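Local coordinates for 199aa long hypothetical Trp repressor binding protein (Sulfolobus tokodaii, PDB 2ZKI) that is of unproven function but probably binds FMN as a flavodoxin-like oxidoreductase of the NADPH-dependent FMN reductase family, at residues 68-80 with 104-116. Sequence-based numbering, arbitrary orientation.
Sequences MRWADGFAIGSPT and VLYGKPVTFFTEA. With SO4 (sulfate ion), chain N.
Strands 73-79 and 109-115 stand third and fourth across a five-stranded parallel sheet of order 2-1-3-4-5, the flavodoxin-like arrangement. They pair from Phe74 with Val110 to Gly77 with Phe113, their axes 4.7 Å apart and 22° from parallel. Backbone bonds alternate between the strands: Phe74 N gives to Pro109 O, Thr111 N to Phe74 O, and Ile76 N to Thr111 O at 2.9 Å. The next, Phe113 N to Ile76 O, is weak, but Ser78 N to Phe113 O carries the pairing past Gly77. The Phe113 ring lies over Gly77, whose CA stands 3.5 Å from the ring centroid and 11° off its normal, a CH-pi contact. With CG between the backbone N and the carbonyl carbon (chi1 62°), this ring swings across to the neighbouring strand, and helix 16-31 packs on it through Ile17 and Ile24. Cutting Phe113 back to an alanine would probably strip Gly77 CA of its aromatic cover and open a gap beside Ile17 and Ile24. On the other sheet face Ile76 CD1 meets Val110 CG2 at 3.8 Å, while Leu105 CD2 approaches Phe74 CZ at 3.6 Å. Further along, Thr80 N reaches Glu115 O at 2.8 Å. Glu115 N, however, lies 4.0 Å from Ser78 O, too far to bond; Thr114 OG1 donates to that carbonyl instead, at 2.7 Å and in its plane, so a side-chain hydroxyl stands in for the missing backbone bond.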
loop_
_atom_site.group_PDB
_atom_site.type_symbol
_atom_site.label_atom_id
_atom_site.label_comp_id
_atom_site.label_asym_id
_atom_site.label_seq_id
_atom_site.Cartn_x
_atom_site.Cartn_y
_atom_site.Cartn_z
ATOM N N MET A 68 1.322 6.017 -25.799
ATOM C CA MET A 68 0.333 6.115 -24.731
ATOM C C MET A 68 -1.011 6.614 -25.268
ATOM O O MET A 68 -2.071 6.198 -24.793
ATOM C CB MET A 68 0.835 7.040 -23.617
ATOM C CG MET A 68 2.217 6.694 -23.060
ATOM S SD MET A 68 2.270 5.184 -22.072
ATOM C CE MET A 68 1.446 5.718 -20.573
ATOM N N ARG A 69 -0.959 7.508 -26.256
ATOM C CA ARG A 69 -2.166 8.025 -26.908
ATOM C C ARG A 69 -2.810 6.956 -27.791
ATOM O O ARG A 69 -4.036 6.855 -27.870
ATOM C CB ARG A 69 -1.839 9.258 -27.754
ATOM C CG ARG A 69 -1.346 10.464 -26.976
ATOM C CD ARG A 69 -0.986 11.595 -27.922
ATOM N NE ARG A 69 -0.586 12.803 -27.204
ATOM C CZ ARG A 69 0.672 13.199 -27.028
ATOM N NH1 ARG A 69 1.678 12.489 -27.524
ATOM N NH2 ARG A 69 0.924 14.316 -26.357
ATOM N N TRP A 70 -1.960 6.170 -28.451
ATOM C CA TRP A 70 -2.369 5.103 -29.359
ATOM C C TRP A 70 -3.177 4.022 -28.649
ATOM O O TRP A 70 -4.218 3.584 -29.149
ATOM C CB TRP A 70 -1.122 4.495 -30.009
ATOM C CG TRP A 70 -1.353 3.237 -30.794
ATOM C CD1 TRP A 70 -1.807 3.145 -32.076
ATOM C CD2 TRP A 70 -1.120 1.891 -30.352
ATOM N NE1 TRP A 70 -1.883 1.825 -32.459
ATOM C CE2 TRP A 70 -1.467 1.035 -31.420
ATOM C CE3 TRP A 70 -0.660 1.326 -29.153
ATOM C CZ2 TRP A 70 -1.361 -0.360 -31.331
ATOM C CZ3 TRP A 70 -0.557 -0.060 -29.064
ATOM C CH2 TRP A 70 -0.909 -0.886 -30.147
ATOM N N ALA A 71 -2.693 3.616 -27.477
ATOM C CA ALA A 71 -3.238 2.479 -26.740
ATOM C C ALA A 71 -4.640 2.711 -26.179
ATOM O O ALA A 71 -5.000 3.832 -25.808
ATOM C CB ALA A 71 -2.283 2.077 -25.623
ATOM N N ASP A 72 -5.420 1.633 -26.134
ATOM C CA ASP A 72 -6.721 1.613 -25.468
ATOM C C ASP A 72 -6.637 0.832 -24.153
ATOM O O ASP A 72 -7.585 0.821 -23.367
ATOM C CB ASP A 72 -7.780 0.985 -26.379
ATOM C CG ASP A 72 -7.982 1.762 -27.665
ATOM O OD1 ASP A 72 -8.454 2.918 -27.596
ATOM O OD2 ASP A 72 -7.682 1.210 -28.746
ATOM N N GLY A 73 -5.496 0.175 -23.934
ATOM C CA GLY A 73 -5.244 -0.615 -22.729
ATOM C C GLY A 73 -3.757 -0.808 -22.494
ATOM O O GLY A 73 -2.964 -0.814 -23.443
ATOM N N PHE A 74 -3.378 -0.986 -21.229
ATOM C CA PHE A 74 -1.968 -0.984 -20.835
ATOM C C PHE A 74 -1.550 -2.188 -20.000
ATOM O O PHE A 74 -2.257 -2.591 -19.079
ATOM C CB PHE A 74 -1.646 0.292 -20.056
ATOM C CG PHE A 74 -1.725 1.541 -20.877
ATOM C CD1 PHE A 74 -0.608 2.014 -21.553
ATOM C CD2 PHE A 74 -2.917 2.256 -20.966
ATOM C CE1 PHE A 74 -0.678 3.175 -22.310
ATOM C CE2 PHE A 74 -2.997 3.421 -21.722
ATOM C CZ PHE A 74 -1.875 3.880 -22.395
ATOM N N ALA A 75 -0.389 -2.746 -20.335
ATOM C CA ALA A 75 0.263 -3.767 -19.519
ATOM C C ALA A 75 1.621 -3.226 -19.075
ATOM O O ALA A 75 2.626 -3.375 -19.778
ATOM C CB ALA A 75 0.417 -5.065 -20.298
ATOM N N ILE A 76 1.635 -2.577 -17.912
ATOM C CA ILE A 76 2.830 -1.902 -17.402
ATOM C C ILE A 76 3.570 -2.772 -16.385
ATOM O O ILE A 76 2.990 -3.207 -15.389
ATOM C CB ILE A 76 2.485 -0.511 -16.808
ATOM C CG1 ILE A 76 1.893 0.396 -17.898
ATOM C CG2 ILE A 76 3.720 0.135 -16.174
ATOM C CD1 ILE A 76 1.184 1.635 -17.380
ATOM N N GLY A 77 4.852 -3.019 -16.646
ATOM C CA GLY A 77 5.650 -3.908 -15.809
ATOM C C GLY A 77 7.058 -3.436 -15.517
ATOM O O GLY A 77 7.584 -2.558 -16.200
ATOM N N SER A 78 7.656 -4.035 -14.488
ATOM C CA SER A 78 9.014 -3.721 -14.040
ATOM C C SER A 78 9.460 -4.749 -13.009
ATOM O O SER A 78 8.657 -5.162 -12.171
ATOM C CB SER A 78 9.070 -2.327 -13.407
ATOM O OG SER A 78 10.255 -2.147 -12.649
ATOM N N PRO A 79 10.744 -5.157 -13.052
ATOM C CA PRO A 79 11.261 -6.013 -11.987
ATOM C C PRO A 79 11.268 -5.247 -10.668
ATOM O O PRO A 79 11.518 -4.039 -10.658
ATOM C CB PRO A 79 12.693 -6.323 -12.441
ATOM C CG PRO A 79 13.052 -5.223 -13.379
ATOM C CD PRO A 79 11.774 -4.851 -14.063
ATOM N N THR A 80 10.979 -5.939 -9.571
ATOM C CA THR A 80 10.884 -5.295 -8.268
ATOM C C THR A 80 12.178 -4.577 -7.895
ATOM O O THR A 80 13.276 -5.107 -8.088
ATOM C CB THR A 80 10.482 -6.290 -7.150
ATOM O OG1 THR A 80 10.069 -5.564 -5.985
ATOM C CG2 THR A 80 11.636 -7.213 -6.782
ATOM N N VAL A 104 -5.924 12.110 -21.213
ATOM C CA VAL A 104 -5.789 11.184 -22.340
ATOM C C VAL A 104 -6.041 9.736 -21.924
ATOM O O VAL A 104 -6.712 8.988 -22.640
ATOM C CB VAL A 104 -4.389 11.293 -22.988
ATOM C CG1 VAL A 104 -4.331 10.524 -24.296
ATOM C CG2 VAL A 104 -4.034 12.741 -23.226
ATOM N N LEU A 105 -5.508 9.356 -20.765
ATOM C CA LEU A 105 -5.594 7.980 -20.280
ATOM C C LEU A 105 -6.808 7.734 -19.376
ATOM O O LEU A 105 -7.036 6.608 -18.927
ATOM C CB LEU A 105 -4.303 7.590 -19.547
ATOM C CG LEU A 105 -2.947 7.907 -20.188
ATOM C CD1 LEU A 105 -1.818 7.467 -19.270
ATOM C CD2 LEU A 105 -2.802 7.263 -21.563
ATOM N N TYR A 106 -7.588 8.780 -19.114
ATOM C CA TYR A 106 -8.728 8.670 -18.210
ATOM C C TYR A 106 -9.734 7.609 -18.661
ATOM O O TYR A 106 -10.242 7.656 -19.781
ATOM C CB TYR A 106 -9.422 10.021 -18.035
ATOM C CG TYR A 106 -10.370 10.055 -16.859
ATOM C CD1 TYR A 106 -9.966 10.580 -15.633
ATOM C CD2 TYR A 106 -11.668 9.550 -16.968
ATOM C CE1 TYR A 106 -10.830 10.609 -14.549
ATOM C CE2 TYR A 106 -12.539 9.571 -15.889
ATOM C CZ TYR A 106 -12.114 10.102 -14.685
ATOM O OH TYR A 106 -12.977 10.128 -13.617
ATOM N N GLY A 107 -10.005 6.654 -17.776
ATOM C CA GLY A 107 -10.979 5.601 -18.038
ATOM C C GLY A 107 -10.406 4.350 -18.679
ATOM O O GLY A 107 -11.097 3.335 -18.785
ATOM N N LYS A 108 -9.144 4.421 -19.103
ATOM C CA LYS A 108 -8.478 3.296 -19.761
ATOM C C LYS A 108 -8.046 2.231 -18.749
ATOM O O LYS A 108 -7.621 2.565 -17.643
ATOM C CB LYS A 108 -7.264 3.774 -20.575
ATOM C CG LYS A 108 -7.544 4.896 -21.579
ATOM C CD LYS A 108 -8.218 4.398 -22.854
ATOM C CE LYS A 108 -8.520 5.548 -23.810
ATOM N NZ LYS A 108 -7.287 6.258 -24.264
ATOM N N PRO A 109 -8.165 0.941 -19.121
ATOM C CA PRO A 109 -7.723 -0.149 -18.248
ATOM C C PRO A 109 -6.203 -0.341 -18.213
ATOM O O PRO A 109 -5.525 -0.159 -19.227
ATOM C CB PRO A 109 -8.400 -1.376 -18.858
ATOM C CG PRO A 109 -8.526 -1.046 -20.296
ATOM C CD PRO A 109 -8.759 0.433 -20.372
ATOM N N VAL A 110 -5.692 -0.711 -17.042
ATOM C CA VAL A 110 -4.268 -0.966 -16.846
ATOM C C VAL A 110 -4.057 -2.216 -15.989
ATOM O O VAL A 110 -4.760 -2.428 -14.998
ATOM C CB VAL A 110 -3.525 0.278 -16.243
ATOM C CG1 VAL A 110 -4.112 0.692 -14.891
ATOM C CG2 VAL A 110 -2.024 0.033 -16.133
ATOM N N THR A 111 -3.100 -3.044 -16.393
ATOM C CA THR A 111 -2.716 -4.225 -15.625
ATOM C C THR A 111 -1.210 -4.209 -15.340
ATOM O O THR A 111 -0.428 -3.665 -16.126
ATOM C CB THR A 111 -3.161 -5.550 -16.317
ATOM O OG1 THR A 111 -2.946 -6.655 -15.432
ATOM C CG2 THR A 111 -2.412 -5.789 -17.628
ATOM N N PHE A 112 -0.813 -4.797 -14.213
ATOM C CA PHE A 112 0.577 -4.739 -13.770
ATOM C C PHE A 112 1.218 -6.111 -13.628
ATOM O O PHE A 112 0.567 -7.082 -13.236
ATOM C CB PHE A 112 0.695 -3.979 -12.447
ATOM C CG PHE A 112 0.147 -2.583 -12.495
ATOM C CD1 PHE A 112 -1.108 -2.299 -11.969
ATOM C CD2 PHE A 112 0.886 -1.551 -13.065
ATOM C CE1 PHE A 112 -1.622 -1.008 -12.010
ATOM C CE2 PHE A 112 0.384 -0.257 -13.112
ATOM C CZ PHE A 112 -0.871 0.018 -12.582
ATOM N N PHE A 113 2.509 -6.168 -13.947
ATOM C CA PHE A 113 3.309 -7.378 -13.792
ATOM C C PHE A 113 4.720 -7.057 -13.298
ATOM O O PHE A 113 5.242 -5.967 -13.535
ATOM C CB PHE A 113 3.337 -8.196 -15.090
ATOM C CG PHE A 113 3.969 -7.490 -16.264
ATOM C CD1 PHE A 113 3.252 -6.552 -17.006
ATOM C CD2 PHE A 113 5.270 -7.797 -16.657
ATOM C CE1 PHE A 113 3.830 -5.918 -18.103
ATOM C CE2 PHE A 113 5.857 -7.166 -17.751
ATOM C CZ PHE A 113 5.135 -6.225 -18.476
ATOM N N THR A 114 5.325 -8.013 -12.601
ATOM C CA THR A 114 6.617 -7.795 -11.960
ATOM C C THR A 114 7.434 -9.088 -11.866
ATOM O O THR A 114 7.021 -10.130 -12.376
ATOM C CB THR A 114 6.449 -7.111 -10.567
ATOM O OG1 THR A 114 7.723 -6.669 -10.087
ATOM C CG2 THR A 114 5.812 -8.049 -9.543
ATOM N N GLU A 115 8.597 -9.001 -11.226
ATOM C CA GLU A 115 9.519 -10.123 -11.088
ATOM C C GLU A 115 10.375 -9.906 -9.848
ATOM O O GLU A 115 10.790 -8.782 -9.565
ATOM C CB GLU A 115 10.395 -10.243 -12.345
ATOM C CG GLU A 115 11.476 -11.331 -12.312
ATOM C CD GLU A 115 12.816 -10.837 -11.763
ATOM O OE1 GLU A 115 13.208 -9.689 -12.078
ATOM O OE2 GLU A 115 13.479 -11.599 -11.021
ATOM N N ALA A 116 10.628 -10.983 -9.109
ATOM C CA ALA A 116 11.492 -10.942 -7.932
ATOM C C ALA A 116 12.320 -12.219 -7.815
ATOM O O ALA A 116 11.867 -13.303 -8.195
ATOM C CB ALA A 116 10.670 -10.722 -6.671
HETATM S S SO4 N . 4.121 14.839 -27.836
HETATM O O1 SO4 N . 3.716 13.886 -28.867
HETATM O O2 SO4 N . 5.574 14.982 -27.858
HETATM O O3 SO4 N . 3.492 16.134 -28.090
HETATM O O4 SO4 N . 3.703 14.349 -26.526
#